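PDB 3BGK: putative uncharacterized protein from Streptococcus mutans, which probably catalyses the ADP-dependent dehydration of the S-form of NAD(P)HX, converting ADP to AMP and so repairing hydrated, damaged NAD(P)H. Local coordinates for residues I228-K233 / D267-A272; I181-H186 / K215-V220. All coordinates share one frame; numbering follows the deposited sequence.

Contact 1. Residues I228-K233 / D267-A272; sequences IYQGQK and DRFEVA
Lys233 NZ and Asp267 OD2 form a salt bridge of 3.3 Å, joining the last residue of a tight turn to the one just before helix 268-287. The lysine comes to it across the Phe269 ring: CB lies 4.1 Å above one face, near the rim, a bend at chi3 (-90°) lays CE over the same face, and the extended last bond carries NZ to the carboxylate. Phe269 is the main body of the contact, its CG anti to the backbone N (chi1 170°) and its ring reaching strand 227-230. There the edge of the ring meets the backbone, Phe269 CE1 being 3.4 Å from Ile228 O, which lies in the ring plane, while Ile228 CG2 packs 3.7 Å from Phe269 CE1. This is the sheet-helix packing of an alpha/beta three-layer sandwich, at the hairpin of strands 227-230 and 233-237; a type II' turn with Gly231 at positive phi closes that hairpin. Gln230 and Phe269 run antiparallel alongside each other, with Gln230 CB obliquely 3.6 Å from Phe269 CD1 and Gln230 OE1 3.4 Å from Phe269 CB. The amide plane of Gln230 is only 15° from the ring plane, and NE2 is held by a hydrogen bond to the backbone O of Glu216.

Contact 2. Residues I181-H186 / K215-V220; sequences IILTPH and KETILV. With PO4 (phosphate ion), chain B.
Pro185 interrupts the hydrogen-bond ladder with Val220: where a further N-H would continue the parallel pairing, the proline offers its ring CD, 3.4 Å from Val220 O. Before it the pairing is regular. Ile218 N bonds to Ile181 O, Leu183 N to Ile218 O, and Val220 N to Leu183 O, the last at 2.7 Å and almost straight (177°). Strands 181-184 and 218-221 thus run side by side as inner parallel strands of the mixed central sheet, in the three-layer fold of the NnrD/CARKD family. On one face Ile182 and Ile218 point the same way, with CG1 of the former 4.1 Å from CD1 of the latter, and Ile182 meets helix 249-263. Farther along, Thr184 CG2 rests 3.7 Å from Val220 CB, both side chains touching Ile257 of that helix, while Thr184 OG1 turns to Asp161. The other face carries Leu183 and Leu219. With Leu219 CG anti to the backbone N (chi1 176°), the turn at chi2 brings Leu219 CD1 back to Leu183 CB at 3.7 Å and to Pro185 CD at 3.6 Å. Beyond the proline, His186, predicted to bind (6S)-NADPHX, donates from NE2 to O2 of a phosphate ion at 2.9 Å, a bent bond (138°). The backbone N atoms of Gly248, Gly250 and Asp251, at the start of helix 249-263, also hold this ion, which probably came from the crystallisation liquor and may mark an anion position in the active site.

How the contacts relate
Along the chain the two contacts come in series, contact 2 first, and their centres lie about 9 Å apart on the same side of the chain's centre. Both belong to one sheet: strands 181-184, 218-221, 227-230 and 233-237 are consecutive in it, parallel in contact 2 and antiparallel from 218-221 onward. The backbone of Tyr229 pairs with Leu219, so the two contacts share a seam. Helix 268-287 spans both, since Arg268 touches Glu216 and Ile218. Contact 2 leads to the predicted substrate residue His186, whereas contact 1, on the antiparallel strand 227-230, lies nearer the sheet edge formed by strand 36-37; Thr226, predicted to bind AMP, sits between strands 218-221 and 227-230.

Contact 1. Residues I228-K233 / D267-A272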
loop_
_atom_site.group_PDB
_atom_site.type_symbol
_atom_site.label_atom_id
_atom_site.label_comp_id
_atom_site.label_asym_id
_atom_site.label_seq_id
_atom_site.Cartn_x
_atom_site.Cartn_y
_atom_site.Cartn_z
ATOM N N ILE A 228 -15.375 -1.502 -31.457
ATOM C CA ILE A 228 -14.029 -1.406 -32.014
ATOM C C ILE A 228 -14.102 -1.229 -33.539
ATOM O O ILE A 228 -14.692 -2.044 -34.248
ATOM C CB ILE A 228 -13.141 -2.631 -31.629
ATOM C CG1 ILE A 228 -13.302 -2.994 -30.150
ATOM C CG2 ILE A 228 -11.679 -2.349 -31.896
ATOM C CD1 ILE A 228 -14.433 -3.981 -29.860
ATOM N N TYR A 229 -13.507 -0.144 -34.023
ATOM C CA TYR A 229 -13.532 0.193 -35.439
ATOM C C TYR A 229 -12.136 0.103 -36.059
ATOM O O TYR A 229 -11.165 0.595 -35.483
ATOM C CB TYR A 229 -14.036 1.621 -35.633
ATOM C CG TYR A 229 -15.452 1.908 -35.199
ATOM C CD1 TYR A 229 -15.752 2.240 -33.873
ATOM C CD2 TYR A 229 -16.492 1.903 -36.126
ATOM C CE1 TYR A 229 -17.056 2.530 -33.479
ATOM C CE2 TYR A 229 -17.800 2.192 -35.742
ATOM C CZ TYR A 229 -18.072 2.505 -34.424
ATOM O OH TYR A 229 -19.370 2.790 -34.063
ATOM N N GLN A 230 -12.055 -0.523 -37.233
ATOM C CA GLN A 230 -10.888 -0.422 -38.117
ATOM C C GLN A 230 -11.327 -0.673 -39.555
ATOM O O GLN A 230 -11.889 -1.725 -39.861
ATOM C CB GLN A 230 -9.777 -1.407 -37.740
ATOM C CG GLN A 230 -8.494 -1.192 -38.540
ATOM C CD GLN A 230 -7.595 -2.416 -38.603
ATOM O OE1 GLN A 230 -8.064 -3.543 -38.762
ATOM N NE2 GLN A 230 -6.293 -2.194 -38.496
ATOM N N GLY A 231 -11.068 0.301 -40.424
ATOM C CA GLY A 231 -11.495 0.238 -41.818
ATOM C C GLY A 231 -12.998 0.064 -41.919
ATOM O O GLY A 231 -13.762 0.938 -41.505
ATOM N N GLN A 232 -13.412 -1.083 -42.450
ATOM C CA GLN A 232 -14.830 -1.405 -42.619
ATOM C C GLN A 232 -15.309 -2.434 -41.590
ATOM O O GLN A 232 -16.372 -3.034 -41.751
ATOM C CB GLN A 232 -15.103 -1.896 -44.052
ATOM C CG GLN A 232 -14.902 -0.833 -45.145
ATOM C CD GLN A 232 -15.871 0.344 -45.025
ATOM O OE1 GLN A 232 -15.472 1.505 -45.155
ATOM N NE2 GLN A 232 -17.146 0.048 -44.770
ATOM N N LYS A 233 -14.521 -2.627 -40.534
ATOM C CA LYS A 233 -14.842 -3.598 -39.487
ATOM C C LYS A 233 -15.403 -2.905 -38.248
ATOM O O LYS A 233 -14.877 -1.882 -37.804
ATOM C CB LYS A 233 -13.605 -4.421 -39.107
ATOM C CG LYS A 233 -12.978 -5.200 -40.262
ATOM C CD LYS A 233 -11.961 -6.231 -39.772
ATOM C CE LYS A 233 -10.550 -5.655 -39.670
ATOM N NZ LYS A 233 -9.552 -6.705 -39.273
ATOM N N ASP A 267 -3.152 -10.196 -35.967
ATOM C CA ASP A 267 -4.031 -9.090 -36.375
ATOM C C ASP A 267 -4.306 -8.105 -35.236
ATOM O O ASP A 267 -4.881 -8.471 -34.204
ATOM C CB ASP A 267 -5.346 -9.617 -36.956
ATOM C CG ASP A 267 -6.165 -8.527 -37.632
ATOM O OD1 ASP A 267 -5.564 -7.574 -38.184
ATOM O OD2 ASP A 267 -7.413 -8.627 -37.616
ATOM N N ARG A 268 -3.894 -6.856 -35.439
ATOM C CA ARG A 268 -3.961 -5.840 -34.390
ATOM C C ARG A 268 -5.393 -5.448 -33.986
ATOM O O ARG A 268 -5.639 -5.118 -32.819
ATOM C CB ARG A 268 -3.129 -4.615 -34.776
ATOM C CG ARG A 268 -2.731 -3.725 -33.587
ATOM C CD ARG A 268 -1.677 -2.680 -33.965
ATOM N NE ARG A 268 -1.996 -1.994 -35.222
ATOM C CZ ARG A 268 -1.385 -2.216 -36.387
ATOM N NH1 ARG A 268 -0.399 -3.104 -36.473
ATOM N NH2 ARG A 268 -1.760 -1.543 -37.468
ATOM N N PHE A 269 -6.326 -5.490 -34.935
ATOM C CA PHE A 269 -7.737 -5.254 -34.628
ATOM C C PHE A 269 -8.294 -6.305 -33.665
ATOM O O PHE A 269 -9.012 -5.969 -32.723
ATOM C CB PHE A 269 -8.592 -5.213 -35.903
ATOM C CG PHE A 269 -10.079 -5.208 -35.637
ATOM C CD1 PHE A 269 -10.767 -4.009 -35.475
ATOM C CD2 PHE A 269 -10.786 -6.403 -35.536
ATOM C CE1 PHE A 269 -12.133 -4.001 -35.224
ATOM C CE2 PHE A 269 -12.152 -6.409 -35.282
ATOM C CZ PHE A 269 -12.828 -5.202 -35.126
ATOM N N GLU A 270 -7.974 -7.571 -33.908
ATOM C CA GLU A 270 -8.508 -8.647 -33.080
ATOM C C GLU A 270 -7.852 -8.666 -31.700
ATOM O O GLU A 270 -8.504 -8.990 -30.696
ATOM C CB GLU A 270 -8.368 -9.994 -33.785
ATOM C CG GLU A 270 -9.125 -10.067 -35.121
ATOM C CD GLU A 270 -9.270 -11.489 -35.648
ATOM O OE1 GLU A 270 -8.309 -12.291 -35.516
ATOM O OE2 GLU A 270 -10.353 -11.801 -36.196
ATOM N N VAL A 271 -6.570 -8.295 -31.665
ATOM C CA VAL A 271 -5.794 -8.204 -30.428
ATOM C C VAL A 271 -6.373 -7.140 -29.495
ATOM O O VAL A 271 -6.583 -7.395 -28.307
ATOM C CB VAL A 271 -4.284 -7.930 -30.709
ATOM C CG1 VAL A 271 -3.560 -7.524 -29.433
ATOM C CG2 VAL A 271 -3.622 -9.152 -31.310
ATOM N N ALA A 272 -6.634 -5.957 -30.040
ATOM C CA ALA A 272 -7.264 -4.882 -29.283
ATOM C C ALA A 272 -8.700 -5.249 -28.912
ATOM O O ALA A 272 -9.153 -4.952 -27.805
ATOM C CB ALA A 272 -7.224 -3.584 -30.068
#

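Contact 2. Residues I181-H186 / K215-V220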
loop_
_atom_site.group_PDB
_atom_site.type_symbol
_atom_site.label_atom_id
_atom_site.label_comp_id
_atom_site.label_asym_id
_atom_site.label_seq_id
_atom_site.Cartn_x
_atom_site.Cartn_y
_atom_site.Cartn_z
ATOM N N ILE A 181 -1.711 2.990 -35.168
ATOM C CA ILE A 181 -2.346 3.931 -34.246
ATOM C C ILE A 181 -3.604 3.309 -33.655
ATOM O O ILE A 181 -4.420 2.746 -34.392
ATOM C CB ILE A 181 -2.762 5.225 -34.990
ATOM C CG1 ILE A 181 -1.560 5.874 -35.687
ATOM C CG2 ILE A 181 -3.498 6.203 -34.051
ATOM C CD1 ILE A 181 -0.722 6.816 -34.808
ATOM N N ILE A 182 -3.748 3.401 -32.333
ATOM C CA ILE A 182 -4.994 3.035 -31.656
ATOM C C ILE A 182 -5.540 4.259 -30.917
ATOM O O ILE A 182 -4.824 4.895 -30.144
ATOM C CB ILE A 182 -4.825 1.846 -30.668
ATOM C CG1 ILE A 182 -4.192 0.632 -31.366
ATOM C CG2 ILE A 182 -6.168 1.474 -30.040
ATOM C CD1 ILE A 182 -3.923 -0.561 -30.455
ATOM N N LEU A 183 -6.801 4.594 -31.176
ATOM C CA LEU A 183 -7.455 5.701 -30.492
ATOM C C LEU A 183 -8.479 5.160 -29.500
ATOM O O LEU A 183 -9.306 4.322 -29.847
ATOM C CB LEU A 183 -8.132 6.648 -31.493
ATOM C CG LEU A 183 -7.354 7.201 -32.695
ATOM C CD1 LEU A 183 -8.321 7.733 -33.734
ATOM C CD2 LEU A 183 -6.334 8.270 -32.302
ATOM N N THR A 184 -8.417 5.641 -28.263
ATOM C CA THR A 184 -9.351 5.220 -27.221
ATOM C C THR A 184 -10.042 6.426 -26.563
ATOM O O THR A 184 -9.821 6.710 -25.385
ATOM C CB THR A 184 -8.651 4.334 -26.162
ATOM O OG1 THR A 184 -7.454 4.977 -25.705
ATOM C CG2 THR A 184 -8.278 2.991 -26.750
ATOM N N PRO A 185 -10.889 7.146 -27.326
ATOM C CA PRO A 185 -11.518 8.340 -26.791
ATOM C C PRO A 185 -12.887 8.085 -26.164
ATOM O O PRO A 185 -13.567 7.126 -26.526
ATOM C CB PRO A 185 -11.687 9.211 -28.036
ATOM C CG PRO A 185 -11.867 8.232 -29.158
ATOM C CD PRO A 185 -11.297 6.906 -28.724
ATOM N N HIS A 186 -13.279 8.956 -25.237
ATOM C CA HIS A 186 -14.647 8.982 -24.712
ATOM C C HIS A 186 -15.609 9.565 -25.750
ATOM O O HIS A 186 -15.174 10.154 -26.744
ATOM C CB HIS A 186 -14.710 9.787 -23.410
ATOM C CG HIS A 186 -14.210 9.039 -22.215
ATOM N ND1 HIS A 186 -14.787 7.864 -21.775
ATOM C CD2 HIS A 186 -13.191 9.299 -21.360
ATOM C CE1 HIS A 186 -14.141 7.430 -20.707
ATOM N NE2 HIS A 186 -13.169 8.285 -20.432
ATOM N N LYS A 215 -5.196 3.958 -42.831
ATOM C CA LYS A 215 -6.063 2.790 -43.037
ATOM C C LYS A 215 -6.084 1.777 -41.884
ATOM O O LYS A 215 -7.120 1.160 -41.614
ATOM C CB LYS A 215 -5.698 2.082 -44.349
ATOM N N GLU A 216 -4.949 1.619 -41.208
ATOM C CA GLU A 216 -4.800 0.600 -40.164
ATOM C C GLU A 216 -5.280 1.070 -38.779
ATOM O O GLU A 216 -5.364 0.274 -37.842
ATOM C CB GLU A 216 -3.345 0.116 -40.094
ATOM C CG GLU A 216 -2.801 -0.515 -41.388
ATOM C CD GLU A 216 -2.155 0.495 -42.345
ATOM O OE1 GLU A 216 -2.756 1.560 -42.617
ATOM O OE2 GLU A 216 -1.042 0.214 -42.837
ATOM N N THR A 217 -5.600 2.358 -38.666
ATOM C CA THR A 217 -6.024 2.958 -37.403
ATOM C C THR A 217 -7.190 2.197 -36.782
ATOM O O THR A 217 -8.191 1.914 -37.444
ATOM C CB THR A 217 -6.400 4.447 -37.580
ATOM O OG1 THR A 217 -5.330 5.126 -38.245
ATOM C CG2 THR A 217 -6.665 5.126 -36.236
ATOM N N ILE A 218 -7.029 1.854 -35.509
ATOM C CA ILE A 218 -8.084 1.222 -34.733
ATOM C C ILE A 218 -8.685 2.266 -33.805
ATOM O O ILE A 218 -7.961 3.022 -33.162
ATOM C CB ILE A 218 -7.557 0.016 -33.915
ATOM C CG1 ILE A 218 -6.911 -1.018 -34.842
ATOM C CG2 ILE A 218 -8.679 -0.632 -33.110
ATOM C CD1 ILE A 218 -5.827 -1.835 -34.185
ATOM N N LEU A 219 -10.010 2.321 -33.768
ATOM C CA LEU A 219 -10.710 3.181 -32.839
ATOM C C LEU A 219 -11.491 2.321 -31.862
ATOM O O LEU A 219 -12.251 1.437 -32.260
ATOM C CB LEU A 219 -11.646 4.135 -33.580
ATOM C CG LEU A 219 -12.551 5.058 -32.758
ATOM C CD1 LEU A 219 -11.778 6.260 -32.266
ATOM C CD2 LEU A 219 -13.733 5.498 -33.594
ATOM N N VAL A 220 -11.280 2.576 -30.579
ATOM C CA VAL A 220 -12.031 1.922 -29.528
ATOM C C VAL A 220 -12.991 2.969 -28.983
ATOM O O VAL A 220 -12.593 3.854 -28.228
ATOM C CB VAL A 220 -11.107 1.373 -28.409
ATOM C CG1 VAL A 220 -11.914 0.654 -27.346
ATOM C CG2 VAL A 220 -10.051 0.443 -28.984
HETATM P P PO4 B . -12.532 6.789 -16.733
HETATM O O1 PO4 B . -13.021 7.210 -15.363
HETATM O O2 PO4 B . -12.581 8.003 -17.635
HETATM O O3 PO4 B . -11.102 6.301 -16.656
HETATM O O4 PO4 B . -13.406 5.681 -17.291
#